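Local coordinates for putative uncharacterized protein PH0300 (Pyrococcus horikoshii, PDB 3VRH) that catalyses the ATP-dependent 2-thiolation of 5-methyluridine 54 in the T loop of tRNAs, stabilising these tRNAs against heat, at residues Tyr116-Val121 / Ser129-Thr134; Lys135-Asn140 / Cys284-Phe289. All coordinates share one frame; numbering follows the deposited sequence.

Interactions 1 and 2 meet consecutive turns of helix 127-145 and touch each other, with T134 of interaction 1 packing on F286 of interaction 2 and the ring of Y130 meeting that of F289. Interaction 1 is local: the loop before the helix folds back on its first turns around C131, a ligand of the [4Fe-4S] cluster. It is only partly buried, and joins an apolar patch to a tyrosine hydroxyl, a tight turn and a water. Interaction 2 is buried and long-range, bringing the short helix 285-290 and its zinc site against the same helix. Between its segments the chemistry is aromatic stacking and sulfur; polar side-chain bonds lie within 284-289, at the C284 cap, or reach outside residues.

Interaction 1: Tyr116-Val121 / Ser129-Thr134; sequences YGIGEV and SYCGLT
I118 and C131 form the apolar centre, with the CD1 methyl of I118 laid 3.5 Å from C131 CA and beside C131 CB. The same methyl reaches the neighbouring tyrosine, 3.8 Å from Y130 CE1, and a long branched side chain suits a place where one methyl can touch both the helix backbone and the ring. V121 adds its CG2, which lies 3.8 Å from Y130 CE1 as the two side chains slide past each other in opposite directions. Tyrosine suits this place because its ring offers I118 and V121 an apolar surface while its hydroxyl reaches the turn. Its CG stands between the backbone N and the carbonyl carbon (chi1 67°), which the first turn of helix 127-145 allows, as no preceding turn stands in the way. I118 and G119 are the central residues of a type II beta turn from G117 to E120, closed by the 2.9 Å bond from E120 N to G117 O; the positive phi of G119 calls for glycine. This turn belongs to the PP-loop family region. C131, C128 and C220 bind the [4Fe-4S] cluster in the enzyme; here, with no cluster in the model, C220, beside I118, is disulfide-bonded to C128. Further out, G119 N donates to Y130 OH at 2.7 Å with a bent N-H angle of 139°. E120 folds back over its own turn, where its OE1 takes the N-H of G117 at 2.9 Å from above the carboxylate plane and also pairs with K111. On the helix, T134 OG1 and T134 N grip Y130 O from opposite faces of its plane. At the polar edge a water donates to V121 O at 2.8 Å; its approach to Y130 OH is doubtfully short.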
# COMPACT_ATOMS: atom_id res chain seq x y z
N TYR A 116 20.71 -2.62 -31.70
CA TYR A 116 20.81 -1.50 -30.75
C TYR A 116 20.87 -1.96 -29.30
O TYR A 116 20.16 -2.89 -28.89
CB TYR A 116 19.61 -0.57 -30.89
CG TYR A 116 19.47 0.08 -32.25
CD1 TYR A 116 18.83 -0.58 -33.29
CD2 TYR A 116 19.95 1.36 -32.48
CE1 TYR A 116 18.70 0.00 -34.53
CE2 TYR A 116 19.81 1.96 -33.71
CZ TYR A 116 19.19 1.28 -34.73
OH TYR A 116 19.06 1.88 -35.97
N GLY A 117 21.69 -1.27 -28.51
CA GLY A 117 21.77 -1.59 -27.10
C GLY A 117 20.70 -0.84 -26.32
O GLY A 117 20.19 0.18 -26.78
N ILE A 118 20.35 -1.37 -25.15
CA ILE A 118 19.44 -0.68 -24.24
C ILE A 118 19.98 0.72 -23.96
O ILE A 118 21.15 0.88 -23.60
CB ILE A 118 19.26 -1.46 -22.93
CG1 ILE A 118 18.55 -2.79 -23.19
CG2 ILE A 118 18.50 -0.62 -21.92
CD1 ILE A 118 17.12 -2.64 -23.76
N GLY A 119 19.15 1.74 -24.18
CA GLY A 119 19.58 3.12 -24.05
C GLY A 119 20.18 3.71 -25.32
O GLY A 119 20.77 4.79 -25.28
N GLU A 120 20.02 3.02 -26.44
CA GLU A 120 20.49 3.54 -27.71
C GLU A 120 19.37 3.80 -28.70
O GLU A 120 19.59 4.40 -29.75
CB GLU A 120 21.56 2.62 -28.33
CG GLU A 120 22.80 2.49 -27.48
CD GLU A 120 23.87 1.62 -28.11
OE1 GLU A 120 23.56 0.85 -29.05
OE2 GLU A 120 25.03 1.72 -27.65
N VAL A 121 18.16 3.34 -28.38
CA VAL A 121 17.02 3.54 -29.27
C VAL A 121 16.52 5.00 -29.22
O VAL A 121 16.45 5.60 -28.14
CB VAL A 121 15.88 2.57 -28.94
CG1 VAL A 121 14.69 2.79 -29.87
CG2 VAL A 121 16.37 1.13 -29.04
N SER A 129 12.55 0.58 -19.20
CA SER A 129 11.17 0.17 -19.47
C SER A 129 11.03 -0.67 -20.75
O SER A 129 10.37 -1.73 -20.74
CB SER A 129 10.24 1.39 -19.55
OG SER A 129 8.99 0.99 -20.07
N TYR A 130 11.62 -0.22 -21.86
CA TYR A 130 11.66 -1.09 -23.03
C TYR A 130 12.65 -2.24 -22.82
O TYR A 130 12.54 -3.28 -23.46
CB TYR A 130 11.87 -0.33 -24.35
CG TYR A 130 13.21 0.36 -24.59
CD1 TYR A 130 14.29 -0.31 -25.15
CD2 TYR A 130 13.36 1.71 -24.32
CE1 TYR A 130 15.48 0.34 -25.41
CE2 TYR A 130 14.54 2.37 -24.57
CZ TYR A 130 15.60 1.68 -25.11
OH TYR A 130 16.79 2.36 -25.35
N CYS A 131 13.59 -2.07 -21.89
CA CYS A 131 14.47 -3.16 -21.48
C CYS A 131 13.66 -4.31 -20.92
O CYS A 131 13.87 -5.47 -21.30
CB CYS A 131 15.49 -2.70 -20.43
SG CYS A 131 16.70 -4.00 -19.98
N GLY A 132 12.72 -3.99 -20.03
CA GLY A 132 11.84 -4.97 -19.40
C GLY A 132 10.99 -5.73 -20.41
O GLY A 132 10.91 -6.97 -20.35
N LEU A 133 10.35 -4.99 -21.32
CA LEU A 133 9.58 -5.57 -22.42
C LEU A 133 10.46 -6.56 -23.21
O LEU A 133 10.11 -7.73 -23.39
CB LEU A 133 9.08 -4.47 -23.37
CG LEU A 133 8.55 -4.83 -24.77
CD1 LEU A 133 7.25 -5.63 -24.72
CD2 LEU A 133 8.40 -3.59 -25.70
N THR A 134 11.60 -6.06 -23.68
CA THR A 134 12.51 -6.84 -24.51
C THR A 134 12.99 -8.08 -23.79
O THR A 134 13.05 -9.16 -24.38
CB THR A 134 13.74 -5.99 -24.87
OG1 THR A 134 13.31 -4.78 -25.48
CG2 THR A 134 14.66 -6.75 -25.85
O HOH W 1 17.01 4.75 -25.54

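Interaction 2: Lys135-Asn140 / Cys284-Phe289; sequences KRYIMN and CAFCKF. With ZN (zinc ion), chain C.
Y137 and F286 lie face on face in an offset stack, ring centroids 3.8 Å apart and planes only 9° from parallel, although the two side chains cross at about a right angle. Y137 CD1 sits over the centre of the F286 ring, while F286 CG overlies the Y137 ring nearer its rim; the closest atoms are Y137 CE1 and F286 CD2, at 3.4 Å. The CB of F286 adds a CH-pi contact over the same tyrosine face, 3.9 Å from the ring centroid. Flat, broad side chains suit this narrow gap between two helices, and each projects into it with CG anti to its backbone N (chi1 175° in Y137). Beside the stack, C284 SG approaches the tyrosine obliquely, 4.1 Å from Y137 CE2. An alanine in place of Y137 takes away the ring that F286 stacks on and C284 SG touches, and would probably leave a gap and let the F286 ring turn. C284 is also the N-cap of helix 285-290, its SG taking the N-H of C287 at 3.5 Å in a nearly straight bond. C287 SG binds zinc at 2.4 Å, and C284 SG, at 2.7 Å from zinc, is long for such a bond. With C272 and C275 they make two CxxC pairs, a four-cysteine zinc site as in many small zinc-binding modules.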
# COMPACT_ATOMS: atom_id res chain seq x y z
N LYS A 135 13.36 -7.93 -22.52
CA LYS A 135 13.93 -9.06 -21.80
C LYS A 135 12.89 -10.17 -21.56
O LYS A 135 13.18 -11.36 -21.72
CB LYS A 135 14.57 -8.60 -20.49
CG LYS A 135 15.25 -9.74 -19.72
CD LYS A 135 15.75 -9.30 -18.32
CE LYS A 135 16.44 -10.47 -17.59
NZ LYS A 135 16.95 -10.14 -16.22
N ARG A 136 11.68 -9.78 -21.17
CA ARG A 136 10.62 -10.74 -20.87
C ARG A 136 10.26 -11.51 -22.13
O ARG A 136 10.00 -12.70 -22.08
CB ARG A 136 9.37 -10.05 -20.28
CG ARG A 136 9.37 -9.95 -18.72
CD ARG A 136 8.10 -9.33 -18.11
NE ARG A 136 7.85 -7.97 -18.59
CZ ARG A 136 8.44 -6.88 -18.10
NH1 ARG A 136 9.32 -6.98 -17.11
NH2 ARG A 136 8.17 -5.68 -18.61
N TYR A 137 10.25 -10.81 -23.25
CA TYR A 137 9.88 -11.43 -24.52
C TYR A 137 10.92 -12.47 -24.91
O TYR A 137 10.58 -13.59 -25.29
CB TYR A 137 9.77 -10.38 -25.63
CG TYR A 137 9.51 -11.00 -27.00
CD1 TYR A 137 10.56 -11.33 -27.85
CD2 TYR A 137 8.21 -11.25 -27.44
CE1 TYR A 137 10.32 -11.90 -29.09
CE2 TYR A 137 7.97 -11.80 -28.68
CZ TYR A 137 9.04 -12.13 -29.50
OH TYR A 137 8.82 -12.69 -30.74
N ILE A 138 12.19 -12.08 -24.82
CA ILE A 138 13.28 -12.96 -25.22
C ILE A 138 13.35 -14.19 -24.33
O ILE A 138 13.57 -15.30 -24.81
CB ILE A 138 14.63 -12.23 -25.22
CG1 ILE A 138 14.65 -11.16 -26.32
CG2 ILE A 138 15.78 -13.23 -25.43
CD1 ILE A 138 15.96 -10.36 -26.38
N MET A 139 13.14 -14.00 -23.02
CA MET A 139 13.16 -15.11 -22.08
C MET A 139 12.11 -16.12 -22.48
O MET A 139 12.37 -17.32 -22.52
CB MET A 139 12.86 -14.66 -20.64
CG MET A 139 13.97 -13.93 -19.92
SD MET A 139 13.25 -13.12 -18.46
CE MET A 139 12.54 -14.54 -17.65
N ASN A 140 10.92 -15.62 -22.77
CA ASN A 140 9.82 -16.50 -23.10
C ASN A 140 9.99 -17.17 -24.46
O ASN A 140 9.79 -18.36 -24.57
CB ASN A 140 8.47 -15.79 -23.01
CG ASN A 140 7.32 -16.73 -23.32
OD1 ASN A 140 6.97 -17.60 -22.54
ND2 ASN A 140 6.72 -16.54 -24.47
N CYS A 284 2.53 -7.87 -32.18
CA CYS A 284 2.78 -7.80 -30.75
C CYS A 284 3.63 -6.59 -30.34
O CYS A 284 4.20 -5.90 -31.19
CB CYS A 284 3.34 -9.13 -30.20
SG CYS A 284 5.13 -9.26 -30.12
N ALA A 285 3.64 -6.33 -29.04
CA ALA A 285 4.33 -5.17 -28.48
C ALA A 285 5.81 -5.16 -28.86
O ALA A 285 6.31 -4.17 -29.40
CB ALA A 285 4.17 -5.13 -26.96
N PHE A 286 6.49 -6.27 -28.58
CA PHE A 286 7.90 -6.42 -28.92
C PHE A 286 8.12 -6.10 -30.38
O PHE A 286 8.91 -5.21 -30.71
CB PHE A 286 8.35 -7.85 -28.62
CG PHE A 286 9.82 -8.10 -28.88
CD1 PHE A 286 10.76 -7.83 -27.90
CD2 PHE A 286 10.25 -8.63 -30.09
CE1 PHE A 286 12.10 -8.07 -28.11
CE2 PHE A 286 11.59 -8.87 -30.31
CZ PHE A 286 12.52 -8.59 -29.32
N CYS A 287 7.40 -6.79 -31.26
CA CYS A 287 7.53 -6.61 -32.70
C CYS A 287 7.24 -5.20 -33.18
O CYS A 287 7.93 -4.69 -34.07
CB CYS A 287 6.64 -7.59 -33.44
SG CYS A 287 7.38 -9.19 -33.59
N LYS A 288 6.21 -4.58 -32.63
CA LYS A 288 5.90 -3.20 -33.01
C LYS A 288 7.00 -2.25 -32.56
O LYS A 288 7.46 -1.40 -33.32
CB LYS A 288 4.52 -2.75 -32.49
CG LYS A 288 3.36 -3.44 -33.18
CD LYS A 288 2.00 -3.01 -32.64
CE LYS A 288 1.52 -1.72 -33.30
NZ LYS A 288 0.22 -1.25 -32.74
N PHE A 289 7.44 -2.39 -31.31
CA PHE A 289 8.48 -1.51 -30.79
C PHE A 289 9.76 -1.61 -31.61
O PHE A 289 10.35 -0.61 -32.00
CB PHE A 289 8.78 -1.79 -29.31
CG PHE A 289 9.94 -0.99 -28.78
CD1 PHE A 289 9.75 0.31 -28.33
CD2 PHE A 289 11.22 -1.52 -28.76
CE1 PHE A 289 10.81 1.06 -27.86
CE2 PHE A 289 12.30 -0.78 -28.29
CZ PHE A 289 12.08 0.52 -27.83
ZN ZN C . 5.65 -10.48 -32.44